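Local coordinates for MdbA protein (Corynebacterium matruchotii ATCC 14266, PDB 6BO0) that probably catalyses disulfide bond formation in exported proteins, as a thiol-disulfide oxidoreductase of the DsbA family with a thioredoxin fold, at residues 17-22 with 66-71; 27-32 with 71-76. One frame throughout, in Å; residues are numbered along the deposited sequence.

Contact 1 (17-22 with 66-71)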
ATOM      1  N   THR A  17       5.446  11.235   8.572  1.00 18.57           N
ATOM      2  CA  THR A  17       6.400  10.562   7.709  1.00 18.27           C
ATOM      3  C   THR A  17       7.485  11.531   7.298  1.00 19.83           C
ATOM      4  O   THR A  17       7.292  12.761   7.306  1.00 23.76           O
ATOM      5  CB  THR A  17       5.707  10.007   6.454  1.00 18.24           C
ATOM      6  OG1 THR A  17       5.027  11.056   5.774  1.00 20.40           O
ATOM      7  CG2 THR A  17       4.655   8.924   6.831  1.00 18.65           C
ATOM      8  N   ALA A  18       8.652  10.981   6.995  1.00 18.26           N
ATOM      9  CA  ALA A  18       9.796  11.758   6.470  1.00 18.36           C
ATOM     10  C   ALA A  18      10.368  10.981   5.294  1.00 18.00           C
ATOM     11  O   ALA A  18      11.539  10.601   5.287  1.00 19.38           O
ATOM     12  CB  ALA A  18      10.859  12.030   7.531  1.00 20.84           C
ATOM     13  N   PHE A  19       9.574  10.854   4.256  1.00 16.83           N
ATOM     14  CA  PHE A  19      10.013  10.247   3.021  1.00 17.22           C
ATOM     15  C   PHE A  19       9.103  10.679   1.885  1.00 15.74           C
ATOM     16  O   PHE A  19       8.100  11.402   2.101  1.00 19.60           O
ATOM     17  CB  PHE A  19      10.111   8.719   3.122  1.00 16.83           C
ATOM     18  CG  PHE A  19       8.855   8.038   3.608  1.00 16.31           C
ATOM     19  CD1 PHE A  19       7.768   7.812   2.768  1.00 17.10           C
ATOM     20  CD2 PHE A  19       8.748   7.640   4.928  1.00 19.74           C
ATOM     21  CE1 PHE A  19       6.626   7.184   3.240  1.00 18.84           C
ATOM     22  CE2 PHE A  19       7.618   6.998   5.397  1.00 21.19           C
ATOM     23  CZ  PHE A  19       6.541   6.781   4.551  1.00 19.53           C
ATOM     24  N   ASN A  20       9.515  10.339   0.673  1.00 16.76           N
ATOM     25  CA  ASN A  20       8.821  10.699  -0.555  1.00 17.31           C
ATOM     26  C   ASN A  20       8.067   9.515  -1.117  1.00 15.17           C
ATOM     27  O   ASN A  20       8.400   8.362  -0.847  1.00 17.22           O
ATOM     28  CB  ASN A  20       9.857  11.176  -1.578  1.00 20.65           C
ATOM     29  CG  ASN A  20      10.714  12.267  -1.028  1.00 29.03           C
ATOM     30  OD1 ASN A  20      10.168  13.195  -0.440  1.00 32.92           O
ATOM     31  ND2 ASN A  20      12.014  12.127  -1.121  1.00 32.04           N
ATOM     32  N   ASN A  21       7.039   9.835  -1.896  1.00 15.51           N
ATOM     33  CA  ASN A  21       6.219   8.838  -2.543  1.00 14.74           C
ATOM     34  C   ASN A  21       6.125   9.157  -4.000  1.00 14.60           C
ATOM     35  O   ASN A  21       5.782  10.288  -4.364  1.00 16.89           O
ATOM     36  CB  ASN A  21       4.786   8.799  -1.960  1.00 14.58           C
ATOM     37  CG  ASN A  21       4.085  10.165  -1.974  1.00 15.74           C
ATOM     38  OD1 ASN A  21       4.645  11.159  -1.501  1.00 17.71           O
ATOM     39  ND2 ASN A  21       2.864  10.218  -2.468  1.00 16.20           N
ATOM     40  N   LYS A  22       6.362   8.176  -4.847  1.00 15.58           N
ATOM     41  CA  LYS A  22       6.029   8.360  -6.246  1.00 18.85           C
ATOM     42  C   LYS A  22       5.694   7.019  -6.884  1.00 16.60           C
ATOM     43  O   LYS A  22       6.004   5.974  -6.349  1.00 19.66           O
ATOM     44  CB  LYS A  22       7.115   9.095  -7.001  1.00 27.64           C
ATOM     45  CG  LYS A  22       8.312   8.244  -7.281  1.00 27.81           C
ATOM     46  CD  LYS A  22       9.250   8.955  -8.250  1.00 36.25           C
ATOM     47  CE  LYS A  22      10.135   7.969  -9.010  1.00 40.98           C
ATOM     48  NZ  LYS A  22      10.639   8.524 -10.300  1.00 54.46           N
ATOM     49  N   LEU A  66      13.421   2.390   8.577  1.00 16.50           N
ATOM     50  CA  LEU A  66      14.395   2.056   7.560  1.00 16.47           C
ATOM     51  C   LEU A  66      14.255   2.968   6.338  1.00 15.46           C
ATOM     52  O   LEU A  66      15.253   3.375   5.751  1.00 16.52           O
ATOM     53  CB  LEU A  66      14.287   0.583   7.162  1.00 15.73           C
ATOM     54  CG  LEU A  66      14.670  -0.435   8.240  1.00 17.04           C
ATOM     55  CD1 LEU A  66      14.327  -1.810   7.736  1.00 18.07           C
ATOM     56  CD2 LEU A  66      16.139  -0.341   8.624  1.00 18.52           C
ATOM     57  N   ILE A  67      13.015   3.267   5.938  1.00 15.60           N
ATOM     58  CA  ILE A  67      12.813   4.168   4.796  1.00 15.62           C
ATOM     59  C   ILE A  67      13.334   5.575   5.142  1.00 17.15           C
ATOM     60  O   ILE A  67      14.114   6.206   4.412  1.00 17.29           O
ATOM     61  CB  ILE A  67      11.327   4.275   4.398  1.00 14.97           C
ATOM     62  CG1 ILE A  67      10.765   2.922   3.939  1.00 14.13           C
ATOM     63  CG2 ILE A  67      11.169   5.290   3.237  1.00 16.12           C
ATOM     64  CD1 ILE A  67       9.256   2.878   3.883  1.00 14.62           C
ATOM     65  N   GLU A  68      12.901   6.067   6.284  1.00 18.53           N
ATOM     66  CA  GLU A  68      13.250   7.432   6.645  1.00 18.51           C
ATOM     67  C   GLU A  68      14.766   7.619   6.708  1.00 20.81           C
ATOM     68  O   GLU A  68      15.313   8.633   6.242  1.00 22.22           O
ATOM     69  CB  GLU A  68      12.595   7.795   7.970  1.00 18.52           C
ATOM     70  CG  GLU A  68      11.090   7.985   7.774  1.00 18.75           C
ATOM     71  CD  GLU A  68      10.313   8.380   8.993  1.00 21.75           C
ATOM     72  OE1 GLU A  68      10.853   8.300  10.104  1.00 29.92           O
ATOM     73  OE2 GLU A  68       9.131   8.781   8.823  1.00 24.13           O
ATOM     74  N   ASP A  69      15.445   6.617   7.257  1.00 18.34           N
ATOM     75  CA  ASP A  69      16.882   6.701   7.457  1.00 19.50           C
ATOM     76  C   ASP A  69      17.707   6.467   6.192  1.00 18.42           C
ATOM     77  O   ASP A  69      18.925   6.614   6.236  1.00 20.95           O
ATOM     78  CB  ASP A  69      17.281   5.744   8.561  1.00 20.46           C
ATOM     79  CG  ASP A  69      16.731   6.159   9.920  1.00 21.15           C
ATOM     80  OD1 ASP A  69      16.056   7.234  10.046  1.00 24.90           O
ATOM     81  OD2 ASP A  69      16.955   5.401  10.871  1.00 25.94           O
ATOM     82  N   GLY A  70      17.084   6.097   5.083  1.00 16.39           N
ATOM     83  CA  GLY A  70      17.786   5.936   3.832  1.00 17.78           C
ATOM     84  C   GLY A  70      18.399   4.561   3.667  1.00 16.20           C
ATOM     85  O   GLY A  70      19.169   4.334   2.722  1.00 19.12           O
ATOM     86  N   LYS A  71      17.933   3.597   4.464  1.00 17.40           N
ATOM     87  CA  LYS A  71      18.462   2.226   4.373  0.60 16.59           C
ATOM     88  C   LYS A  71      17.796   1.393   3.282  1.00 16.24           C
ATOM     89  O   LYS A  71      18.423   0.478   2.740  1.00 16.40           O
ATOM     90  CB  LYS A  71      18.332   1.481   5.714  0.60 17.88           C
ATOM     91  CG  LYS A  71      19.003   2.144   6.901  0.60 21.87           C
ATOM     92  CD  LYS A  71      20.519   2.170   6.796  0.60 25.47           C
ATOM     93  CE  LYS A  71      21.137   0.827   7.141  0.60 25.72           C
ATOM     94  NZ  LYS A  71      22.635   0.875   7.179  0.60 23.89           N
TER
HETATM   95  O   HOH W   1      14.054  11.058   6.260  1.00 19.83           O

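Contact 2 (27-32 with 71-76)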
ATOM      1  N   ALA A  27       5.024   0.158  -9.197  1.00 12.91           N
ATOM      2  CA  ALA A  27       5.290   0.287  -7.758  1.00 12.23           C
ATOM      3  C   ALA A  27       4.884   1.637  -7.212  1.00 12.50           C
ATOM      4  O   ALA A  27       5.020   2.653  -7.905  1.00 14.18           O
ATOM      5  CB  ALA A  27       6.780   0.130  -7.493  1.00 14.16           C
ATOM      6  N   VAL A  28       4.419   1.649  -5.967  1.00 11.61           N
ATOM      7  CA  VAL A  28       4.444   2.844  -5.162  1.00 11.97           C
ATOM      8  C   VAL A  28       5.780   2.843  -4.430  1.00 12.12           C
ATOM      9  O   VAL A  28       6.021   1.983  -3.571  1.00 12.94           O
ATOM     10  CB  VAL A  28       3.243   2.921  -4.182  1.00 12.60           C
ATOM     11  CG1 VAL A  28       3.412   4.110  -3.261  1.00 13.86           C
ATOM     12  CG2 VAL A  28       1.912   2.982  -4.922  1.00 13.38           C
ATOM     13  N   GLN A  29       6.654   3.770  -4.819  1.00 12.86           N
ATOM     14  CA  GLN A  29       8.016   3.821  -4.299  1.00 14.11           C
ATOM     15  C   GLN A  29       8.059   4.795  -3.139  1.00 12.97           C
ATOM     16  O   GLN A  29       7.697   5.971  -3.280  1.00 14.59           O
ATOM     17  CB  GLN A  29       8.961   4.288  -5.422  1.00 17.04           C
ATOM     18  CG  GLN A  29      10.430   4.451  -5.031  1.00 21.04           C
ATOM     19  CD  GLN A  29      11.186   5.389  -5.984  1.00 20.87           C
ATOM     20  OE1 GLN A  29      11.292   6.606  -5.749  1.00 25.22           O
ATOM     21  NE2 GLN A  29      11.646   4.849  -7.084  1.00 21.10           N
ATOM     22  N   LEU A  30       8.547   4.295  -2.013  1.00 13.38           N
ATOM     23  CA  LEU A  30       8.766   5.080  -0.819  1.00 13.53           C
ATOM     24  C   LEU A  30      10.258   5.120  -0.547  1.00 14.33           C
ATOM     25  O   LEU A  30      10.901   4.091  -0.338  1.00 14.51           O
ATOM     26  CB  LEU A  30       8.043   4.461   0.383  1.00 13.55           C
ATOM     27  CG  LEU A  30       6.561   4.129   0.141  1.00 14.36           C
ATOM     28  CD1 LEU A  30       5.992   3.478   1.403  1.00 15.27           C
ATOM     29  CD2 LEU A  30       5.750   5.374  -0.216  1.00 15.25           C
ATOM     30  N   VAL A  31      10.811   6.314  -0.513  1.00 15.21           N
ATOM     31  CA  VAL A  31      12.267   6.485  -0.389  1.00 14.21           C
ATOM     32  C   VAL A  31      12.499   7.878   0.142  1.00 15.43           C
ATOM     33  O   VAL A  31      11.740   8.804  -0.148  1.00 17.29           O
ATOM     34  CB  VAL A  31      13.026   6.262  -1.720  1.00 17.12           C
ATOM     35  CG1 VAL A  31      12.859   7.423  -2.682  1.00 21.26           C
ATOM     36  CG2 VAL A  31      14.491   5.999  -1.457  1.00 18.62           C
ATOM     37  N   SER A  32      13.536   8.028   0.947  1.00 15.97           N
ATOM     38  CA  SER A  32      13.850   9.340   1.429  1.00 17.12           C
ATOM     39  C   SER A  32      15.048   9.943   0.741  1.00 16.56           C
ATOM     40  O   SER A  32      15.827   9.265   0.068  1.00 17.29           O
ATOM     41  CB  SER A  32      14.023   9.334   2.912  1.00 18.23           C
ATOM     42  OG  SER A  32      15.325   8.938   3.212  1.00 19.73           O
ATOM     43  N   LYS A  71      17.933   3.597   4.464  1.00 17.40           N
ATOM     44  CA  LYS A  71      18.462   2.226   4.373  0.60 16.59           C
ATOM     45  C   LYS A  71      17.796   1.393   3.282  1.00 16.24           C
ATOM     46  O   LYS A  71      18.423   0.478   2.740  1.00 16.40           O
ATOM     47  CB  LYS A  71      18.332   1.481   5.714  0.60 17.88           C
ATOM     48  CG  LYS A  71      19.003   2.144   6.901  0.60 21.87           C
ATOM     49  CD  LYS A  71      20.519   2.170   6.796  0.60 25.47           C
ATOM     50  CE  LYS A  71      21.137   0.827   7.141  0.60 25.72           C
ATOM     51  NZ  LYS A  71      22.635   0.875   7.179  0.60 23.89           N
ATOM     52  N   VAL A  72      16.548   1.720   2.954  1.00 14.92           N
ATOM     53  CA  VAL A  72      15.784   0.985   1.975  1.00 14.55           C
ATOM     54  C   VAL A  72      14.949   1.939   1.129  1.00 13.97           C
ATOM     55  O   VAL A  72      14.570   3.040   1.572  1.00 15.82           O
ATOM     56  CB  VAL A  72      14.797  -0.041   2.616  1.00 14.63           C
ATOM     57  CG1 VAL A  72      15.553  -1.088   3.419  1.00 14.73           C
ATOM     58  CG2 VAL A  72      13.738   0.627   3.484  1.00 16.02           C
ATOM     59  N   LYS A  73      14.708   1.479  -0.099  1.00 13.86           N
ATOM     60  CA  LYS A  73      13.704   2.026  -0.997  0.60 14.79           C
ATOM     61  C   LYS A  73      12.649   0.928  -1.056  1.00 13.88           C
ATOM     62  O   LYS A  73      12.934  -0.185  -1.504  1.00 14.97           O
ATOM     63  CB  LYS A  73      14.302   2.246  -2.394  0.60 15.89           C
ATOM     64  CG  LYS A  73      13.296   2.582  -3.486  0.60 18.47           C
ATOM     65  CD  LYS A  73      13.933   2.693  -4.856  0.60 21.64           C
ATOM     66  CE  LYS A  73      14.538   4.063  -5.068  0.60 27.65           C
ATOM     67  NZ  LYS A  73      15.162   4.181  -6.416  0.60 32.71           N
ATOM     68  N   VAL A  74      11.424   1.232  -0.611  1.00 12.98           N
ATOM     69  CA  VAL A  74      10.354   0.239  -0.585  1.00 12.41           C
ATOM     70  C   VAL A  74       9.440   0.452  -1.780  1.00 12.11           C
ATOM     71  O   VAL A  74       8.936   1.569  -2.005  1.00 14.35           O
ATOM     72  CB  VAL A  74       9.557   0.295   0.733  1.00 12.34           C
ATOM     73  CG1 VAL A  74       8.256  -0.491   0.639  1.00 14.34           C
ATOM     74  CG2 VAL A  74      10.382  -0.213   1.898  1.00 14.61           C
ATOM     75  N   ASN A  75       9.239  -0.616  -2.529  1.00 11.98           N
ATOM     76  CA  ASN A  75       8.233  -0.652  -3.595  1.00 11.98           C
ATOM     77  C   ASN A  75       7.030  -1.438  -3.109  1.00 11.27           C
ATOM     78  O   ASN A  75       7.083  -2.672  -2.993  1.00 12.31           O
ATOM     79  CB  ASN A  75       8.822  -1.345  -4.812  1.00 12.88           C
ATOM     80  CG  ASN A  75       9.891  -0.538  -5.499  1.00 12.96           C
ATOM     81  OD1 ASN A  75       9.843   0.681  -5.556  1.00 15.32           O
ATOM     82  ND2 ASN A  75      10.850  -1.242  -6.084  1.00 14.20           N
ATOM     83  N   ILE A  76       5.934  -0.739  -2.839  1.00 11.26           N
ATOM     84  CA  ILE A  76       4.659  -1.384  -2.548  1.00 10.62           C
ATOM     85  C   ILE A  76       4.064  -1.782  -3.888  1.00 10.86           C
ATOM     86  O   ILE A  76       3.790  -0.924  -4.732  1.00 11.90           O
ATOM     87  CB  ILE A  76       3.708  -0.461  -1.760  1.00 11.10           C
ATOM     88  CG1 ILE A  76       4.329  -0.003  -0.435  1.00 12.65           C
ATOM     89  CG2 ILE A  76       2.359  -1.152  -1.579  1.00 12.10           C
ATOM     90  CD1 ILE A  76       4.603  -1.088   0.568  1.00 13.43           C
TER
HETATM   91  O   HOH W   2      11.331   2.131  -7.342  1.00 23.77           O
HETATM   92  O   HOH W   3      15.019   5.769   1.905  1.00 18.42           O

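Contact 1 (17-22 with 66-71)
A18 and E68 bring their CA atoms to 5.5 Å where the extended backbone leading into strand 20-24 passes the C-terminal end of helix 51-68. The carboxylate of E68 takes the main polar contact: A18 N donates to E68 OE2 over 2.9 Å, with a bent N-H...O angle of 134°, and it comes from above the carboxylate plane, 46° out of it. The same oxygen forms a salt bridge with K64, one turn earlier in the helix, so one carboxylate oxygen serves both a backbone amide and a lysine. From its CG outward the E68 chain runs extended past the ring of F19, and CG meets the ring edge at CD2, 3.7 Å away and near its plane. Helix 51-68 connects the parallel strands 39-45 and 72-78, a beta-alpha-beta crossover of the thioredoxin fold, and is joined here to the backbone entering edge strand 20-24; a Schellman motif with G70 at positive phi ends the helix. Deeper in, F19 CB lies 3.6 Å from I67 CG2. A chi1 of 54° puts F19 CG between its own backbone N and carbonyl carbon, with T17 CB over one face, offset toward the ring's rim. I67 continues inward to L30, V72 and V74, while F19 also touches L30 and A106. At the outer side a water lies 2.7 Å from both A18 O and E68 O.

Contact 2 (27-32 with 71-76)
V28 and I76 form a hydrogen-bonded pair between strands 27-31 and 72-76, which run antiparallel at 156°, with V28 N to I76 O at 2.9 Å and I76 N to V28 O at 2.8 Å. L30 and V74 form the next, and its L30 N to V74 O bond is nearly straight at 172°. Between them Q29 and N75 make a non-hydrogen-bonded pair, where Q29 CA approaches V74 O at 3.3 Å in a CA-H...O contact. Beyond the last pair a water links S32 N to V72 O.

Apolar packing occupies the face carrying V28, L30, V74 and I76. V28 CB and I76 CB stand 4.2 Å apart; I67 of helix 51-68 and Y109 of helix 106-118 also pack on this face.

Polar and aliphatic groups share the other face. Q29 and N75 lie alongside each other, their amide planes 32° apart, and a second water accepts from Q29 NE2 and donates to N75 OD1; N75 ND2 is held by D42. K73, in one of its two conformers, bends at chi3 and brings CE to 3.6 Å from Q29 NE2. Strand 72-78 pairs antiparallel with 27-31 on one side and parallel with 39-45 on the other, as in the mixed central sheet of the DsbA-type thioredoxin fold.

How the contacts relate
From the N terminus the chain enters strand 20-24, turns directly into strand 27-31, continues through strand 39-45 and helix 51-68, and then returns through strand 72-78. Contact 1 closes the long loop from 17-22 to 66-71 and contact 2 that from 27-32 to 71-76; the segments alternate, so the two closures cross, and segments 66-71 and 71-76 meet at K71. Their centres lie about 7 Å apart. Backbone bonds between K22 and Q29 and between N20 and V31 join strand 20-24, the sheet's outermost strand on that side, to its neighbour 27-31. S32 OG, bonded to E68 O, links the end of strand 27-31 to the helix terminus, tying helix 51-68 to this sheet edge.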